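Side-chain contact in AB hydrolase-1 domain-containing protein (Streptococcus mutans, PDB 4L9A), which probably acts as a carboxylesterase of the alpha/beta hydrolase fold, cleaving ester bonds: residues F59-D64 and S188-Q193. Residues are numbered along the deposited sequence; the frame is centred on the assembly and turned at random.
Sequences FANIID and SQQFKQ
Ala-60 meets Gln-190 where the short helix 60-63 faces the first turns of helix 188-206. The two CA atoms are 7.6 Å apart, the closest CA pair between the segments. The Ala-60 methyl points at the other helix, and its CB lies 3.8 Å from Gln-190 NE2. The methyl lies over the face of the Gln-190 amide, so the contact is van der Waals. Phe-186, from the loop before helix 188-206, also touches Ala-60.

Asn-61 comes near with its carbonyl end. Its OD1 is 3.9 Å from Gln-190 OE1, and the two amide planes are turned 50° apart. A water sits to the side of both oxygens and donates to Asn-61 OD1 at 3.2 Å. Its distance to Gln-190 OE1 is too short to be trusted, so the bridge is doubtful in detail. The ND2 side of Asn-61 is held elsewhere, by the backbone oxygens of Trp-272 and His-185.

Asp-64 makes the one direct hydrogen bond. Gln-190 NE2 donates to Asp-64 OD2 at 2.9 Å, with an angle of 161° at the hydrogen. OD2 accepts through its syn lone pair. Carboxylate and amide are nearly coplanar, 14° apart. The chain of Gln-190 is extended beyond CG, which carries the amide across the gap.

The contact is small and partly buried, and it joins two helices of the alpha/beta hydrolase fold through one glutamine. The bond to the carboxylate supports placing NE2 on the side of Asp-64. Gln-190 OE1, 3.5 Å from Asp-64 OD2, is a second acceptor and not a partner. The N-H would partly offset the negative charge on OD2, but Asp-64 is exposed, so the effect is probably modest.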
ATOM      1  N   PHE A  59      -7.726  -1.025  -3.889  1.00 25.00           N
ATOM      2  CA  PHE A  59      -7.002  -1.526  -5.051  1.00 22.93           C
ATOM      3  C   PHE A  59      -7.896  -2.215  -6.084  1.00 28.02           C
ATOM      4  O   PHE A  59      -7.409  -2.964  -6.929  1.00 31.99           O
ATOM      5  CB  PHE A  59      -5.897  -2.484  -4.594  1.00 22.33           C
ATOM      6  CG  PHE A  59      -4.691  -1.787  -4.018  1.00 23.02           C
ATOM      7  CD1 PHE A  59      -3.697  -1.290  -4.860  1.00 24.22           C
ATOM      8  CD2 PHE A  59      -4.542  -1.641  -2.647  1.00 24.71           C
ATOM      9  CE1 PHE A  59      -2.577  -0.635  -4.336  1.00 20.63           C
ATOM     10  CE2 PHE A  59      -3.422  -0.990  -2.111  1.00 26.45           C
ATOM     11  CZ  PHE A  59      -2.444  -0.489  -2.957  1.00 24.41           C
ATOM     12  N   ALA A  60      -9.196  -1.948  -6.027  1.00 25.69           N
ATOM     13  CA  ALA A  60     -10.159  -2.645  -6.883  1.00 31.35           C
ATOM     14  C   ALA A  60      -9.816  -2.591  -8.372  1.00 33.40           C
ATOM     15  O   ALA A  60      -9.944  -3.591  -9.090  1.00 31.84           O
ATOM     16  CB  ALA A  60     -11.578  -2.112  -6.639  1.00 31.40           C
ATOM     17  N   ASN A  61      -9.386  -1.421  -8.833  1.00 31.36           N
ATOM     18  CA  ASN A  61      -9.047  -1.226 -10.241  1.00 35.70           C
ATOM     19  C   ASN A  61      -7.826  -2.025 -10.714  1.00 35.57           C
ATOM     20  O   ASN A  61      -7.649  -2.241 -11.913  1.00 39.40           O
ATOM     21  CB  ASN A  61      -8.853   0.264 -10.551  1.00 29.30           C
ATOM     22  CG  ASN A  61     -10.159   1.046 -10.521  1.00 38.66           C
ATOM     23  OD1 ASN A  61     -11.250   0.468 -10.590  1.00 35.97           O
ATOM     24  ND2 ASN A  61     -10.054   2.372 -10.430  1.00 34.69           N
ATOM     25  N   ILE A  62      -6.975  -2.449  -9.784  1.00 24.59           N
ATOM     26  CA  ILE A  62      -5.886  -3.359 -10.152  1.00 25.63           C
ATOM     27  C   ILE A  62      -6.334  -4.825 -10.020  1.00 27.16           C
ATOM     28  O   ILE A  62      -6.146  -5.645 -10.933  1.00 28.01           O
ATOM     29  CB  ILE A  62      -4.616  -3.106  -9.316  1.00 26.62           C
ATOM     30  CG1 ILE A  62      -4.036  -1.717  -9.649  1.00 25.10           C
ATOM     31  CG2 ILE A  62      -3.585  -4.196  -9.605  1.00 28.69           C
ATOM     32  CD1 ILE A  62      -2.851  -1.292  -8.767  1.00 26.24           C
ATOM     33  N   ILE A  63      -6.941  -5.139  -8.882  1.00 31.02           N
ATOM     34  CA  ILE A  63      -7.425  -6.495  -8.606  1.00 32.45           C
ATOM     35  C   ILE A  63      -8.334  -6.995  -9.716  1.00 33.83           C
ATOM     36  O   ILE A  63      -8.117  -8.077 -10.262  1.00 37.84           O
ATOM     37  CB  ILE A  63      -8.119  -6.570  -7.222  1.00 24.13           C
ATOM     38  CG1 ILE A  63      -7.069  -6.378  -6.124  1.00 25.21           C
ATOM     39  CG2 ILE A  63      -8.812  -7.935  -7.016  1.00 27.57           C
ATOM     40  CD1 ILE A  63      -7.632  -5.936  -4.783  1.00 24.40           C
ATOM     41  N   ASP A  64      -9.338  -6.202 -10.071  1.00 29.75           N
ATOM     42  CA  ASP A  64     -10.273  -6.608 -11.116  1.00 34.20           C
ATOM     43  C   ASP A  64      -9.598  -6.932 -12.441  1.00 40.35           C
ATOM     44  O   ASP A  64     -10.148  -7.682 -13.243  1.00 40.84           O
ATOM     45  CB  ASP A  64     -11.335  -5.538 -11.349  1.00 41.57           C
ATOM     46  CG  ASP A  64     -12.284  -5.404 -10.181  1.00 47.45           C
ATOM     47  OD1 ASP A  64     -12.280  -6.306  -9.315  1.00 43.96           O
ATOM     48  OD2 ASP A  64     -13.023  -4.398 -10.127  1.00 47.68           O
ATOM     49  N   SER A 188     -19.721   3.785  -9.873  1.00 35.77           N
ATOM     50  CA  SER A 188     -20.542   4.251  -8.769  1.00 37.94           C
ATOM     51  C   SER A 188     -20.588   3.186  -7.671  1.00 38.09           C
ATOM     52  O   SER A 188     -20.567   3.503  -6.478  1.00 40.77           O
ATOM     53  CB  SER A 188     -21.953   4.584  -9.259  1.00 46.85           C
ATOM     54  OG  SER A 188     -22.470   3.524 -10.044  1.00 52.96           O
ATOM     55  N   GLN A 189     -20.613   1.920  -8.076  1.00 37.73           N
ATOM     56  CA  GLN A 189     -20.702   0.828  -7.111  1.00 40.17           C
ATOM     57  C   GLN A 189     -19.438   0.673  -6.280  1.00 38.91           C
ATOM     58  O   GLN A 189     -19.505   0.494  -5.064  1.00 30.46           O
ATOM     59  CB  GLN A 189     -21.022  -0.493  -7.806  1.00 43.12           C
ATOM     60  CG  GLN A 189     -21.072  -1.693  -6.849  1.00 37.86           C
ATOM     61  CD  GLN A 189     -21.835  -2.866  -7.439  1.00 40.68           C
ATOM     62  OE1 GLN A 189     -22.473  -2.744  -8.486  1.00 43.59           O
ATOM     63  NE2 GLN A 189     -21.787  -4.007  -6.761  1.00 42.82           N
ATOM     64  N   GLN A 190     -18.281   0.715  -6.936  1.00 29.70           N
ATOM     65  CA  GLN A 190     -17.016   0.548  -6.234  1.00 29.75           C
ATOM     66  C   GLN A 190     -16.662   1.811  -5.464  1.00 29.95           C
ATOM     67  O   GLN A 190     -15.996   1.760  -4.433  1.00 32.53           O
ATOM     68  CB  GLN A 190     -15.910   0.086  -7.194  1.00 33.77           C
ATOM     69  CG  GLN A 190     -16.212  -1.323  -7.734  1.00 43.85           C
ATOM     70  CD  GLN A 190     -15.086  -1.959  -8.526  1.00 47.34           C
ATOM     71  OE1 GLN A 190     -14.491  -1.332  -9.414  1.00 45.89           O
ATOM     72  NE2 GLN A 190     -14.795  -3.233  -8.216  1.00 37.73           N
ATOM     73  N   PHE A 191     -17.147   2.942  -5.952  1.00 32.10           N
ATOM     74  CA  PHE A 191     -17.084   4.184  -5.194  1.00 33.47           C
ATOM     75  C   PHE A 191     -17.830   4.061  -3.861  1.00 29.62           C
ATOM     76  O   PHE A 191     -17.253   4.278  -2.800  1.00 32.63           O
ATOM     77  CB  PHE A 191     -17.670   5.313  -6.027  1.00 32.93           C
ATOM     78  CG  PHE A 191     -17.822   6.613  -5.285  1.00 40.63           C
ATOM     79  CD1 PHE A 191     -19.067   7.031  -4.849  1.00 40.35           C
ATOM     80  CD2 PHE A 191     -16.728   7.433  -5.055  1.00 38.50           C
ATOM     81  CE1 PHE A 191     -19.218   8.238  -4.178  1.00 46.59           C
ATOM     82  CE2 PHE A 191     -16.870   8.638  -4.388  1.00 36.74           C
ATOM     83  CZ  PHE A 191     -18.116   9.043  -3.952  1.00 41.81           C
ATOM     84  N   LYS A 192     -19.115   3.718  -3.910  1.00 31.04           N
ATOM     85  CA  LYS A 192     -19.886   3.611  -2.672  1.00 31.82           C
ATOM     86  C   LYS A 192     -19.290   2.562  -1.733  1.00 30.39           C
ATOM     87  O   LYS A 192     -19.270   2.744  -0.518  1.00 30.66           O
ATOM     88  CB  LYS A 192     -21.368   3.344  -2.952  1.00 33.78           C
ATOM     89  CG  LYS A 192     -22.150   4.584  -3.375  1.00 37.89           C
ATOM     90  CD  LYS A 192     -23.648   4.295  -3.514  1.00 47.95           C
ATOM     91  CE  LYS A 192     -24.417   5.480  -4.093  1.00 43.28           C
ATOM     92  NZ  LYS A 192     -24.593   6.583  -3.115  1.00 49.99           N
ATOM     93  N   GLN A 193     -18.785   1.469  -2.296  1.00 36.18           N
ATOM     94  CA  GLN A 193     -18.198   0.416  -1.477  1.00 32.02           C
ATOM     95  C   GLN A 193     -16.920   0.956  -0.812  1.00 32.28           C
ATOM     96  O   GLN A 193     -16.742   0.842   0.398  1.00 29.63           O
ATOM     97  CB  GLN A 193     -17.927  -0.843  -2.317  1.00 36.21           C
ATOM     98  CG  GLN A 193     -17.648  -2.104  -1.489  1.00 40.99           C
ATOM     99  CD  GLN A 193     -18.836  -2.516  -0.608  1.00 46.39           C
ATOM    100  OE1 GLN A 193     -19.987  -2.469  -1.040  1.00 45.96           O
ATOM    101  NE2 GLN A 193     -18.552  -2.917   0.632  1.00 41.95           N
TER
HETATM  102  O   HOH W   1     -14.445   0.958 -10.254  1.00 45.51           O